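Long-range contacts in Cj0977 (Campylobacter jejuni, PDB 3BNV), which is of unknown biochemical function but is a sigma28-regulated, nonflagellar virulence protein that adopts a hot-dog fold: residues 47-52 and 75-80; 51-56 and 98-103; 104-109 and 127-132. All blocks are in the same frame, centred on the assembly; numbering follows the deposited sequence.

Interactions 1 and 3 lie on the curved sheet of the hot-dog fold, the first against its helix, while interaction 2 joins the loops at the ends of the strands. Interactions 1 and 2 share Leu51 and Ile52: strand 46-52 packs on helix 67-82 in the first and then runs on into the loop that meets residues 98-103 in the second, with the two centres about 15 Å apart. The loop 98-103 leads directly into strand 105-112, where interaction 3 starts, and the centres of interactions 2 and 3 lie about 11 Å apart. Interactions 1 and 3 (centres about 12 Å apart) are joined by probable hydrogen bonds from Ser49 N to Leu108 O (2.9 Å) and from Leu106 N to Leu51 O (2.8 Å).

Interaction 1 of 3, residues 47-52 and 75-80; sequences AKSILI and NYVAQA
Ala47 and Ser49 of strand 46-52 pack on Val77 and Ala80 of helix 67-82 in a buried, largely apolar strand-helix contact close to the centre of the chain. Over these segments the helix runs nearly antiparallel to the strand (155°), and their axes approach to 7.5 Å. Val77 and Ala47 carry the largest shares of the contact. One methyl of the valine, CG2, lies anti to its backbone N, and this places it over Ala47, with Val77 CG2 3.6 Å from Ala47 CB. Ser49 comes up beside the same valine, where its OG is 3.5 Å from Val77 CB, a van der Waals approach rather than a hydrogen bond. This is the core of a hot-dog fold, in which a long helix is wrapped by a curved antiparallel sheet; the neighbouring strands bring Leu108, Ala110 and Val125 onto Val77 as well. One turn further along the helix, the Ala80 methyl meets the same Ala47 methyl, CB to CB at 3.8 Å. The small side chains let the backbones come close, and the CA atoms of Ala47 and Ala80 are 5.9 Å apart. Elsewhere on the helix, Asn75, Tyr76 and Gln79 pack on Phe66 of the second subunit.

Interaction 2 of 3, residues 51-56 and 98-103; sequences LITTSE and APLKLG
Thr53, just past the end of strand 46-52, meets Leu100, Leu102 and Gly103 of the loop that leads into strand 105-112. Within the hot-dog fold the contact lies at one end of the strands, where the loop leaving strand 46-52 meets the approach to its neighbour 105-112; the touching parts run 73° apart.

The polar part centres on one hydroxyl. Thr53 OG1 accepts a hydrogen bond from Gly103 N at 2.8 Å, distinctly bent, with an N-H...O angle of 137°. The same OG1 is hydrogen-bonded to the carbonyl O of Asp104, so the hydroxyl joins two successive residues at the entry to the next strand, and the backbones of Thr53 and Asp104 are bonded as well. Gly103 has a positive phi (106°), a conformation that a glycine, having no CB, adopts readily. Next along the chain from Thr53, Thr54 OG1 accepts from Glu56 N at 3.2 Å, an ST turn within residues 51-56. Lys101, between the two leucines, points away and makes a cation-pi contact with Phe149 of the second subunit.

The apolar part has two pieces. The Thr53 and Leu100 side chains cross obliquely, with Thr53 CG2 3.7 Å from Leu100 CD2. Leu100 is buried further by Ile65, Ile70, Met134 and Leu106. Leu102 lies nearer the surface, and its far end reaches toward residues 54-55. It meets mainly backbone there: its CG lies opposite the backbone N across the bond from CA to CB, and this sets the methyl CD1 against the peptide joining Thr54 and Ser55, with Leu102 CD1 3.5 Å from Thr54 C and 3.7 Å from Ser55 N.

Interaction 3 of 3, residues 104-109 and 127-132; sequences DVLELE and GHVKEI
The first torsion of Leu106 (chi1 178°) carries CG round beside its carbonyl carbon, and CD1 is thereby laid along the opposite strand, 3.5 Å from His128 O. In Val129 CG1 stands anti to the backbone N while CG2 lies beside it, which puts CG1 against the Asp104 carboxylate and CG2 near both Asp104 and Val105 O. These contacts lie in, and just before, the antiparallel beta hairpin of strands 105-112 and 120-129, within the sheet that wraps the central helix of the hot-dog fold.

Glu107 and His128 form a hydrogen-bonded pair. Glu107 N donates to His128 O at 2.8 Å, nearly straight at 170° and in the carbonyl plane. The return bond, from His128 N to Glu107 O at 2.9 Å, has its donor tilted 26° from the plane of the Glu107 carbonyl. Each carbonyl also receives a CA-H...O contact: Gly127 CA is 3.4 Å from Glu107 O, and Leu106 CA supplies the one to His128 O. Gly127, paired with Leu108 at a non-hydrogen-bonded position, brings no side chain to the face where Leu106 and Leu108 pack on helix 67-82, and Leu106 CD1 rests on its backbone, 3.9 Å from Gly127 C.

At the loop end, the Asp104 and Val129 side chains cross at about a right angle, with Asp104 OD1 3.8 Å from Val129 CG1. The other carboxylate oxygen, OD2, is hydrogen-bonded to Lys101 N. From Val129 to Ile132 the chain reverses in a type II' turn. A water links strand 105-112 to this turn: it lies doubtfully close to Glu107 OE1, donates to Val105 O at 2.7 Å and accepts from Lys130 N at 3.1 Å.

Interaction 1 of 3, residues 47-52 and 75-80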
loop_
_atom_site.group_PDB
_atom_site.type_symbol
_atom_site.label_atom_id
_atom_site.label_comp_id
_atom_site.label_asym_id
_atom_site.label_seq_id
_atom_site.Cartn_x
_atom_site.Cartn_y
_atom_site.Cartn_z
ATOM N N ALA A 47 9.728 -7.533 13.925
ATOM C CA ALA A 47 9.000 -6.321 14.296
ATOM C C ALA A 47 7.502 -6.568 14.460
ATOM O O ALA A 47 6.919 -7.438 13.805
ATOM C CB ALA A 47 9.243 -5.224 13.288
ATOM N N LYS A 48 6.882 -5.794 15.338
ATOM C CA LYS A 48 5.441 -5.899 15.586
ATOM C C LYS A 48 4.806 -4.521 15.443
ATOM O O LYS A 48 5.356 -3.534 15.927
ATOM C CB LYS A 48 5.201 -6.428 16.993
ATOM C CG LYS A 48 3.916 -7.224 17.168
ATOM C CD LYS A 48 3.706 -7.660 18.637
ATOM C CE LYS A 48 2.532 -8.666 18.785
ATOM N NZ LYS A 48 2.645 -9.603 19.987
ATOM N N SER A 49 3.673 -4.425 14.762
ATOM C CA SER A 49 3.046 -3.105 14.607
ATOM C C SER A 49 1.544 -3.143 14.762
ATOM O O SER A 49 0.941 -4.209 14.799
ATOM C CB SER A 49 3.444 -2.455 13.282
ATOM O OG SER A 49 2.696 -2.970 12.203
ATOM N N ILE A 50 0.937 -1.983 14.897
ATOM C CA ILE A 50 -0.505 -1.957 14.918
ATOM C C ILE A 50 -1.027 -0.840 14.048
ATOM O O ILE A 50 -0.438 0.223 13.985
ATOM C CB ILE A 50 -1.130 -1.941 16.356
ATOM C CG1 ILE A 50 -1.213 -0.539 16.884
ATOM C CG2 ILE A 50 -0.468 -2.929 17.327
ATOM C CD1 ILE A 50 -2.570 0.029 16.587
ATOM N N LEU A 51 -2.112 -1.117 13.340
ATOM C CA LEU A 51 -2.759 -0.126 12.504
ATOM C C LEU A 51 -4.156 0.085 13.036
ATOM O O LEU A 51 -4.965 -0.843 13.039
ATOM C CB LEU A 51 -2.843 -0.608 11.062
ATOM C CG LEU A 51 -3.487 0.305 10.022
ATOM C CD1 LEU A 51 -2.543 1.430 9.697
ATOM C CD2 LEU A 51 -3.835 -0.437 8.731
ATOM N N ILE A 52 -4.437 1.287 13.535
ATOM C CA ILE A 52 -5.817 1.594 13.864
ATOM C C ILE A 52 -6.462 2.258 12.653
ATOM O O ILE A 52 -5.979 3.277 12.148
ATOM C CB ILE A 52 -6.005 2.359 15.209
ATOM C CG1 ILE A 52 -5.861 3.850 15.030
ATOM C CG2 ILE A 52 -5.010 1.881 16.217
ATOM C CD1 ILE A 52 -4.990 4.518 16.147
ATOM N N ASN A 75 4.128 -3.081 4.694
ATOM C CA ASN A 75 5.310 -2.507 4.111
ATOM C C ASN A 75 6.170 -1.860 5.213
ATOM O O ASN A 75 7.398 -2.024 5.281
ATOM C CB ASN A 75 4.847 -1.522 3.043
ATOM C CG ASN A 75 5.975 -0.880 2.278
ATOM O OD1 ASN A 75 7.160 -0.981 2.642
ATOM N ND2 ASN A 75 5.612 -0.174 1.222
ATOM N N TYR A 76 5.521 -1.154 6.114
ATOM C CA TYR A 76 6.237 -0.489 7.191
ATOM C C TYR A 76 6.855 -1.502 8.171
ATOM O O TYR A 76 8.056 -1.482 8.414
ATOM C CB TYR A 76 5.303 0.525 7.834
ATOM C CG TYR A 76 5.862 1.413 8.908
ATOM C CD1 TYR A 76 5.083 1.774 9.981
ATOM C CD2 TYR A 76 7.129 1.923 8.834
ATOM C CE1 TYR A 76 5.564 2.607 10.971
ATOM C CE2 TYR A 76 7.628 2.758 9.838
ATOM C CZ TYR A 76 6.840 3.093 10.899
ATOM O OH TYR A 76 7.304 3.921 11.899
ATOM N N VAL A 77 6.061 -2.405 8.717
ATOM C CA VAL A 77 6.603 -3.372 9.670
ATOM C C VAL A 77 7.652 -4.332 9.031
ATOM O O VAL A 77 8.596 -4.756 9.690
ATOM C CB VAL A 77 5.505 -4.132 10.442
ATOM C CG1 VAL A 77 4.921 -5.243 9.616
ATOM C CG2 VAL A 77 6.061 -4.718 11.670
ATOM N N ALA A 78 7.516 -4.662 7.754
ATOM C CA ALA A 78 8.587 -5.413 7.081
ATOM C C ALA A 78 9.906 -4.663 7.146
ATOM O O ALA A 78 10.943 -5.225 7.496
ATOM C CB ALA A 78 8.253 -5.677 5.626
ATOM N N GLN A 79 9.889 -3.388 6.779
ATOM C CA GLN A 79 11.117 -2.628 6.843
ATOM C C GLN A 79 11.601 -2.488 8.267
ATOM O O GLN A 79 12.789 -2.525 8.507
ATOM C CB GLN A 79 10.971 -1.262 6.197
ATOM C CG GLN A 79 10.687 -1.314 4.707
ATOM C CD GLN A 79 11.034 -0.017 4.039
ATOM O OE1 GLN A 79 12.202 0.326 3.933
ATOM N NE2 GLN A 79 10.034 0.728 3.608
ATOM N N ALA A 80 10.697 -2.367 9.235
ATOM C CA ALA A 80 11.149 -2.253 10.613
ATOM C C ALA A 80 11.855 -3.518 11.101
ATOM O O ALA A 80 12.707 -3.451 11.978
ATOM C CB ALA A 80 10.027 -1.912 11.500
#

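Interaction 2 of 3, residues 51-56 and 98-103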
loop_
_atom_site.group_PDB
_atom_site.type_symbol
_atom_site.label_atom_id
_atom_site.label_comp_id
_atom_site.label_asym_id
_atom_site.label_seq_id
_atom_site.Cartn_x
_atom_site.Cartn_y
_atom_site.Cartn_z
ATOM N N LEU A 51 -2.112 -1.117 13.340
ATOM C CA LEU A 51 -2.759 -0.126 12.504
ATOM C C LEU A 51 -4.156 0.085 13.036
ATOM O O LEU A 51 -4.965 -0.843 13.039
ATOM C CB LEU A 51 -2.843 -0.608 11.062
ATOM C CG LEU A 51 -3.487 0.305 10.022
ATOM C CD1 LEU A 51 -2.543 1.430 9.697
ATOM C CD2 LEU A 51 -3.835 -0.437 8.731
ATOM N N ILE A 52 -4.437 1.287 13.535
ATOM C CA ILE A 52 -5.817 1.594 13.864
ATOM C C ILE A 52 -6.462 2.258 12.653
ATOM O O ILE A 52 -5.979 3.277 12.148
ATOM C CB ILE A 52 -6.005 2.359 15.209
ATOM C CG1 ILE A 52 -5.861 3.850 15.030
ATOM C CG2 ILE A 52 -5.010 1.881 16.217
ATOM C CD1 ILE A 52 -4.990 4.518 16.147
ATOM N N THR A 53 -7.529 1.646 12.166
ATOM C CA THR A 53 -8.166 2.133 10.956
ATOM C C THR A 53 -8.868 3.461 11.227
ATOM O O THR A 53 -9.434 3.658 12.292
ATOM C CB THR A 53 -9.169 1.115 10.390
ATOM O OG1 THR A 53 -10.249 0.935 11.311
ATOM C CG2 THR A 53 -8.487 -0.193 10.167
ATOM N N THR A 54 -8.802 4.385 10.270
ATOM C CA THR A 54 -9.445 5.697 10.466
ATOM C C THR A 54 -10.273 6.059 9.245
ATOM O O THR A 54 -10.191 5.409 8.195
ATOM C CB THR A 54 -8.442 6.869 10.762
ATOM O OG1 THR A 54 -7.819 7.295 9.543
ATOM C CG2 THR A 54 -7.377 6.464 11.769
ATOM N N SER A 55 -11.077 7.105 9.387
ATOM C CA SER A 55 -11.964 7.489 8.304
ATOM C C SER A 55 -11.188 7.999 7.105
ATOM O O SER A 55 -11.756 8.166 6.041
ATOM C CB SER A 55 -12.916 8.549 8.764
ATOM O OG SER A 55 -12.176 9.682 9.162
ATOM N N GLU A 56 -9.885 8.218 7.266
ATOM C CA GLU A 56 -9.046 8.653 6.147
ATOM C C GLU A 56 -8.678 7.539 5.188
ATOM O O GLU A 56 -8.165 7.803 4.109
ATOM C CB GLU A 56 -7.785 9.363 6.657
ATOM C CG GLU A 56 -8.117 10.776 7.194
ATOM C CD GLU A 56 -6.878 11.585 7.570
ATOM O OE1 GLU A 56 -5.824 10.949 7.840
ATOM O OE2 GLU A 56 -6.967 12.844 7.595
ATOM N N ALA A 98 -9.581 -11.069 4.056
ATOM C CA ALA A 98 -10.827 -10.387 4.356
ATOM C C ALA A 98 -10.515 -8.917 4.503
ATOM O O ALA A 98 -9.448 -8.549 4.996
ATOM C CB ALA A 98 -11.403 -10.922 5.612
ATOM N N PRO A 99 -11.443 -8.051 4.084
ATOM C CA PRO A 99 -11.147 -6.621 4.199
ATOM C C PRO A 99 -11.389 -6.138 5.598
ATOM O O PRO A 99 -12.192 -6.705 6.314
ATOM C CB PRO A 99 -12.170 -5.997 3.269
ATOM C CG PRO A 99 -13.342 -6.924 3.381
ATOM C CD PRO A 99 -12.776 -8.304 3.508
ATOM N N LEU A 100 -10.683 -5.087 5.990
ATOM C CA LEU A 100 -10.911 -4.444 7.282
ATOM C C LEU A 100 -12.153 -3.560 7.273
ATOM O O LEU A 100 -12.608 -3.115 6.216
ATOM C CB LEU A 100 -9.702 -3.619 7.695
ATOM C CG LEU A 100 -8.715 -4.476 8.486
ATOM C CD1 LEU A 100 -8.113 -5.548 7.612
ATOM C CD2 LEU A 100 -7.617 -3.631 9.079
ATOM N N LYS A 101 -12.682 -3.320 8.467
ATOM C CA LYS A 101 -13.839 -2.505 8.677
ATOM C C LYS A 101 -13.402 -1.326 9.546
ATOM O O LYS A 101 -12.609 -1.505 10.473
ATOM C CB LYS A 101 -14.902 -3.358 9.387
ATOM C CG LYS A 101 -16.169 -2.622 9.737
ATOM C CD LYS A 101 -17.411 -3.365 9.270
ATOM C CE LYS A 101 -17.975 -4.302 10.317
ATOM N NZ LYS A 101 -19.109 -5.084 9.748
ATOM N N LEU A 102 -13.903 -0.122 9.253
ATOM C CA LEU A 102 -13.568 1.048 10.071
ATOM C C LEU A 102 -13.854 0.760 11.535
ATOM O O LEU A 102 -14.933 0.298 11.872
ATOM C CB LEU A 102 -14.353 2.277 9.615
ATOM C CG LEU A 102 -14.192 3.564 10.413
ATOM C CD1 LEU A 102 -12.764 4.007 10.501
ATOM C CD2 LEU A 102 -15.002 4.639 9.776
ATOM N N GLY A 103 -12.881 1.028 12.393
ATOM C CA GLY A 103 -12.975 0.672 13.805
ATOM C C GLY A 103 -12.096 -0.518 14.181
ATOM O O GLY A 103 -11.762 -0.722 15.344
#

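Interaction 3 of 3, residues 104-109 and 127-132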
loop_
_atom_site.group_PDB
_atom_site.type_symbol
_atom_site.label_atom_id
_atom_site.label_comp_id
_atom_site.label_asym_id
_atom_site.label_seq_id
_atom_site.Cartn_x
_atom_site.Cartn_y
_atom_site.Cartn_z
ATOM N N ASP A 104 -11.741 -1.332 13.199
ATOM C CA ASP A 104 -10.859 -2.462 13.457
ATOM C C ASP A 104 -9.455 -1.974 13.766
ATOM O O ASP A 104 -9.007 -0.971 13.210
ATOM C CB ASP A 104 -10.792 -3.405 12.245
ATOM C CG ASP A 104 -11.972 -4.356 12.187
ATOM O OD1 ASP A 104 -12.645 -4.525 13.225
ATOM O OD2 ASP A 104 -12.214 -4.948 11.113
ATOM N N VAL A 105 -8.754 -2.678 14.647
ATOM C CA VAL A 105 -7.329 -2.487 14.704
ATOM C C VAL A 105 -6.587 -3.739 14.250
ATOM O O VAL A 105 -6.834 -4.838 14.706
ATOM C CB VAL A 105 -6.826 -1.911 16.063
ATOM C CG1 VAL A 105 -7.946 -1.713 17.001
ATOM C CG2 VAL A 105 -5.714 -2.764 16.658
ATOM N N LEU A 106 -5.685 -3.545 13.308
ATOM C CA LEU A 106 -4.913 -4.619 12.748
ATOM C C LEU A 106 -3.613 -4.786 13.523
ATOM O O LEU A 106 -2.923 -3.807 13.847
ATOM C CB LEU A 106 -4.608 -4.279 11.307
ATOM C CG LEU A 106 -3.758 -5.232 10.485
ATOM C CD1 LEU A 106 -4.544 -6.499 10.184
ATOM C CD2 LEU A 106 -3.392 -4.513 9.209
ATOM N N GLU A 107 -3.287 -6.033 13.836
ATOM C CA GLU A 107 -2.052 -6.350 14.535
ATOM C C GLU A 107 -1.094 -7.095 13.573
ATOM O O GLU A 107 -1.391 -8.189 13.121
ATOM C CB GLU A 107 -2.385 -7.172 15.776
ATOM C CG GLU A 107 -3.272 -6.429 16.726
ATOM C CD GLU A 107 -3.621 -7.215 18.011
ATOM O OE1 GLU A 107 -4.857 -7.485 18.214
ATOM O OE2 GLU A 107 -2.654 -7.544 18.796
ATOM N N LEU A 108 0.039 -6.486 13.238
ATOM C CA LEU A 108 0.969 -7.104 12.296
ATOM C C LEU A 108 2.239 -7.637 12.976
ATOM O O LEU A 108 2.758 -7.025 13.895
ATOM C CB LEU A 108 1.329 -6.121 11.180
ATOM C CG LEU A 108 0.149 -5.442 10.480
ATOM C CD1 LEU A 108 -0.364 -4.190 11.198
ATOM C CD2 LEU A 108 0.495 -5.080 9.047
ATOM N N GLU A 109 2.716 -8.791 12.528
ATOM C CA GLU A 109 4.027 -9.283 12.932
ATOM C C GLU A 109 4.850 -9.573 11.697
ATOM O O GLU A 109 4.330 -10.107 10.716
ATOM C CB GLU A 109 3.941 -10.555 13.761
ATOM C CG GLU A 109 3.244 -10.373 15.051
ATOM C CD GLU A 109 3.202 -11.645 15.865
ATOM O OE1 GLU A 109 2.167 -11.870 16.544
ATOM O OE2 GLU A 109 4.191 -12.418 15.839
ATOM N N GLY A 127 -1.110 -10.464 9.398
ATOM C CA GLY A 127 -1.969 -9.477 10.071
ATOM C C GLY A 127 -3.220 -10.096 10.700
ATOM O O GLY A 127 -3.871 -10.959 10.105
ATOM N N HIS A 128 -3.569 -9.654 11.900
ATOM C CA HIS A 128 -4.730 -10.162 12.593
ATOM C C HIS A 128 -5.665 -9.031 12.995
ATOM O O HIS A 128 -5.208 -7.942 13.338
ATOM C CB HIS A 128 -4.311 -10.867 13.885
ATOM C CG HIS A 128 -3.822 -12.259 13.679
ATOM N ND1 HIS A 128 -2.489 -12.559 13.500
ATOM C CD2 HIS A 128 -4.484 -13.437 13.621
ATOM C CE1 HIS A 128 -2.350 -13.866 13.352
ATOM N NE2 HIS A 128 -3.544 -14.420 13.418
ATOM N N VAL A 129 -6.970 -9.290 12.973
ATOM C CA VAL A 129 -7.884 -8.483 13.757
ATOM C C VAL A 129 -8.425 -9.395 14.827
ATOM O O VAL A 129 -9.111 -10.371 14.529
ATOM C CB VAL A 129 -9.107 -7.899 12.981
ATOM C CG1 VAL A 129 -9.999 -7.180 13.953
ATOM C CG2 VAL A 129 -8.683 -6.937 11.863
ATOM N N LYS A 130 -8.149 -9.053 16.079
ATOM C CA LYS A 130 -8.401 -9.941 17.221
ATOM C C LYS A 130 -7.788 -11.297 16.901
ATOM O O LYS A 130 -6.590 -11.364 16.641
ATOM C CB LYS A 130 -9.878 -10.076 17.553
ATOM C CG LYS A 130 -10.645 -8.779 17.616
ATOM C CD LYS A 130 -10.839 -8.306 19.018
ATOM C CE LYS A 130 -11.957 -7.268 19.065
ATOM N NZ LYS A 130 -13.331 -7.870 19.043
ATOM N N GLU A 131 -8.572 -12.371 16.902
ATOM C CA GLU A 131 -8.003 -13.687 16.596
ATOM C C GLU A 131 -8.062 -14.145 15.137
ATOM O O GLU A 131 -7.704 -15.272 14.826
ATOM C CB GLU A 131 -8.558 -14.815 17.466
ATOM C CG GLU A 131 -9.961 -14.691 18.084
ATOM C CD GLU A 131 -10.960 -13.917 17.260
ATOM O OE1 GLU A 131 -10.712 -12.720 17.015
ATOM O OE2 GLU A 131 -12.015 -14.485 16.904
ATOM N N ILE A 132 -8.511 -13.294 14.238
ATOM C CA ILE A 132 -8.686 -13.707 12.866
ATOM C C ILE A 132 -7.528 -13.240 11.984
ATOM O O ILE A 132 -7.203 -12.056 11.944
ATOM C CB ILE A 132 -10.035 -13.159 12.329
ATOM C CG1 ILE A 132 -11.199 -13.825 13.057
ATOM C CG2 ILE A 132 -10.185 -13.358 10.823
ATOM C CD1 ILE A 132 -12.524 -13.178 12.704
HETATM O O HOH W 1 -6.566 -6.518 16.748
#